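Local coordinates for DHHA1 domain protein (Clostridium perfringens, PDB 3KEW) that is probably related to alanyl-tRNA synthetases, binds zinc and may, as relatives do, hydrolyse mischarged tRNA, at residues K14-E19 with L82-D87. Numbering follows the deposited sequence.
Sequences KEFKGE and LQCELD
Phe16 and Cys84 face each other as a hydrogen-bonded antiparallel pair and show how one residue pair can join two strands through both backbone and side chains. Phe16 N donates to Cys84 O at 2.8 Å, and Cys84 N returns a bond to Phe16 O at 2.9 Å. With chi1 at 67°, CG of Phe16 sits between its own backbone N and carbonyl carbon, and the ring lies back over its partner. Cys84 CB consequently rests over one ring face, 3.7 Å from the centroid, in a CH-pi contact biased toward the rim at CE2 and CZ. The sulfur follows over the ring, SG lying 4.5 Å from the centroid and 25° off the normal, a sulfur-aromatic contact. Ala38 and Ile53 add further apolar contacts to Phe16 and Cys84, respectively.

Glu15, Lys17, Gln83 and Glu85 occupy the other face. Lys17, bent at chi2 and chi4, crosses Gln83 so that its CE approaches Gln83 OE1 at 3.4 Å, while NZ passes beside Gln83 CG. Glu15 and Glu85 run side by side in the same direction, their carboxylate planes 60° apart and Glu15 OE2 4.1 Å from Glu85 OE1.

Further bonds, Leu86 N to Lys14 O and a reciprocal pair between Gly18 and Leu82, continue the pairing that joins the first and last strands of the six-stranded antiparallel barrel, closing it. The chemistry is thus divided: apolar and sulfur contacts stabilise the buried face, whereas on the more exposed face the neighbouring carboxylates may raise each other's pKa slightly, an effect solvent would soften.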
loop_
_atom_site.group_PDB
_atom_site.type_symbol
_atom_site.label_atom_id
_atom_site.label_comp_id
_atom_site.label_asym_id
_atom_site.label_seq_id
_atom_site.Cartn_x
_atom_site.Cartn_y
_atom_site.Cartn_z
ATOM N N LYS A 14 14.367 -1.400 -4.231
ATOM C CA LYS A 14 13.862 -2.232 -5.320
ATOM C C LYS A 14 14.797 -3.380 -5.726
ATOM O O LYS A 14 14.381 -4.296 -6.439
ATOM C CB LYS A 14 13.478 -1.368 -6.531
ATOM C CG LYS A 14 14.617 -0.633 -7.223
ATOM C CD LYS A 14 14.060 0.189 -8.395
ATOM C CE LYS A 14 15.052 0.314 -9.544
ATOM N NZ LYS A 14 15.975 1.467 -9.388
ATOM N N GLU A 15 16.057 -3.314 -5.289
ATOM C CA GLU A 15 17.028 -4.412 -5.442
ATOM C C GLU A 15 17.733 -4.639 -4.123
ATOM O O GLU A 15 18.058 -3.674 -3.411
ATOM C CB GLU A 15 18.100 -4.090 -6.470
ATOM C CG GLU A 15 17.619 -3.825 -7.870
ATOM C CD GLU A 15 18.698 -3.181 -8.705
ATOM O OE1 GLU A 15 18.362 -2.293 -9.519
ATOM O OE2 GLU A 15 19.882 -3.554 -8.530
ATOM N N PHE A 16 17.999 -5.909 -3.818
ATOM C CA PHE A 16 18.628 -6.296 -2.555
ATOM C C PHE A 16 19.301 -7.664 -2.629
ATOM O O PHE A 16 19.129 -8.417 -3.604
ATOM C CB PHE A 16 17.619 -6.245 -1.396
ATOM C CG PHE A 16 16.524 -7.277 -1.488
ATOM C CD1 PHE A 16 16.543 -8.394 -0.664
ATOM C CD2 PHE A 16 15.465 -7.127 -2.389
ATOM C CE1 PHE A 16 15.543 -9.358 -0.744
ATOM C CE2 PHE A 16 14.459 -8.085 -2.473
ATOM C CZ PHE A 16 14.497 -9.202 -1.639
ATOM N N LYS A 17 20.080 -7.963 -1.591
ATOM C CA LYS A 17 20.795 -9.222 -1.468
ATOM C C LYS A 17 20.063 -10.113 -0.485
ATOM O O LYS A 17 19.629 -9.671 0.584
ATOM C CB LYS A 17 22.247 -8.985 -1.025
ATOM C CG LYS A 17 23.303 -9.073 -2.140
ATOM C CD LYS A 17 23.029 -8.173 -3.330
ATOM C CE LYS A 17 24.123 -8.255 -4.394
ATOM N NZ LYS A 17 24.089 -9.527 -5.174
ATOM N N GLY A 18 19.896 -11.372 -0.859
ATOM C CA GLY A 18 19.160 -12.294 -0.014
ATOM C C GLY A 18 19.763 -13.673 0.012
ATOM O O GLY A 18 20.490 -14.071 -0.905
ATOM N N GLU A 19 19.443 -14.398 1.076
ATOM C CA GLU A 19 19.874 -15.769 1.240
ATOM C C GLU A 19 18.653 -16.628 1.493
ATOM O O GLU A 19 17.872 -16.353 2.407
ATOM C CB GLU A 19 20.864 -15.894 2.403
ATOM C CG GLU A 19 21.459 -17.292 2.569
ATOM C CD GLU A 19 22.256 -17.468 3.857
ATOM O OE1 GLU A 19 22.512 -16.469 4.571
ATOM O OE2 GLU A 19 22.621 -18.623 4.161
ATOM N N LEU A 82 22.287 -13.716 -3.128
ATOM C CA LEU A 82 21.529 -13.705 -4.374
ATOM C C LEU A 82 21.056 -12.307 -4.720
ATOM O O LEU A 82 20.632 -11.557 -3.844
ATOM C CB LEU A 82 20.326 -14.644 -4.273
ATOM C CG LEU A 82 20.588 -16.078 -3.812
ATOM C CD1 LEU A 82 19.269 -16.735 -3.519
ATOM C CD2 LEU A 82 21.369 -16.872 -4.857
ATOM N N GLN A 83 21.149 -11.964 -6.003
ATOM C CA GLN A 83 20.556 -10.737 -6.526
ATOM C C GLN A 83 19.039 -10.874 -6.609
ATOM O O GLN A 83 18.519 -11.689 -7.382
ATOM C CB GLN A 83 21.124 -10.393 -7.906
ATOM C CG GLN A 83 22.049 -9.188 -7.917
ATOM C CD GLN A 83 21.342 -7.896 -7.534
ATOM O OE1 GLN A 83 21.465 -7.420 -6.401
ATOM N NE2 GLN A 83 20.599 -7.323 -8.476
ATOM N N CYS A 84 18.340 -10.080 -5.802
ATOM C CA CYS A 84 16.881 -10.085 -5.789
ATOM C C CYS A 84 16.336 -8.723 -6.189
ATOM O O CYS A 84 16.720 -7.707 -5.601
ATOM C CB CYS A 84 16.361 -10.452 -4.407
ATOM S SG CYS A 84 17.060 -11.946 -3.687
ATOM N N GLU A 85 15.440 -8.702 -7.175
ATOM C CA GLU A 85 14.863 -7.444 -7.645
ATOM C C GLU A 85 13.347 -7.470 -7.817
ATOM O O GLU A 85 12.781 -8.418 -8.367
ATOM C CB GLU A 85 15.560 -6.936 -8.913
ATOM C CG GLU A 85 16.080 -8.004 -9.852
ATOM C CD GLU A 85 17.182 -7.487 -10.765
ATOM O OE1 GLU A 85 18.167 -6.914 -10.250
ATOM O OE2 GLU A 85 17.068 -7.662 -11.997
ATOM N N LEU A 86 12.703 -6.417 -7.325
ATOM C CA LEU A 86 11.256 -6.274 -7.429
ATOM C C LEU A 86 10.865 -5.871 -8.844
ATOM O O LEU A 86 11.631 -5.216 -9.558
ATOM C CB LEU A 86 10.730 -5.226 -6.437
ATOM C CG LEU A 86 10.986 -5.333 -4.929
ATOM C CD1 LEU A 86 10.376 -4.155 -4.180
ATOM C CD2 LEU A 86 10.459 -6.603 -4.351
ATOM N N ASP A 87 9.673 -6.293 -9.253
ATOM C CA ASP A 87 8.953 -5.656 -10.351
ATOM C C ASP A 87 8.520 -4.316 -9.756
ATOM O O ASP A 87 7.543 -4.245 -9.014
ATOM C CB ASP A 87 7.740 -6.528 -10.712
ATOM C CG ASP A 87 6.935 -6.009 -11.909
ATOM O OD1 ASP A 87 7.140 -4.874 -12.399
ATOM O OD2 ASP A 87 6.057 -6.775 -12.354
#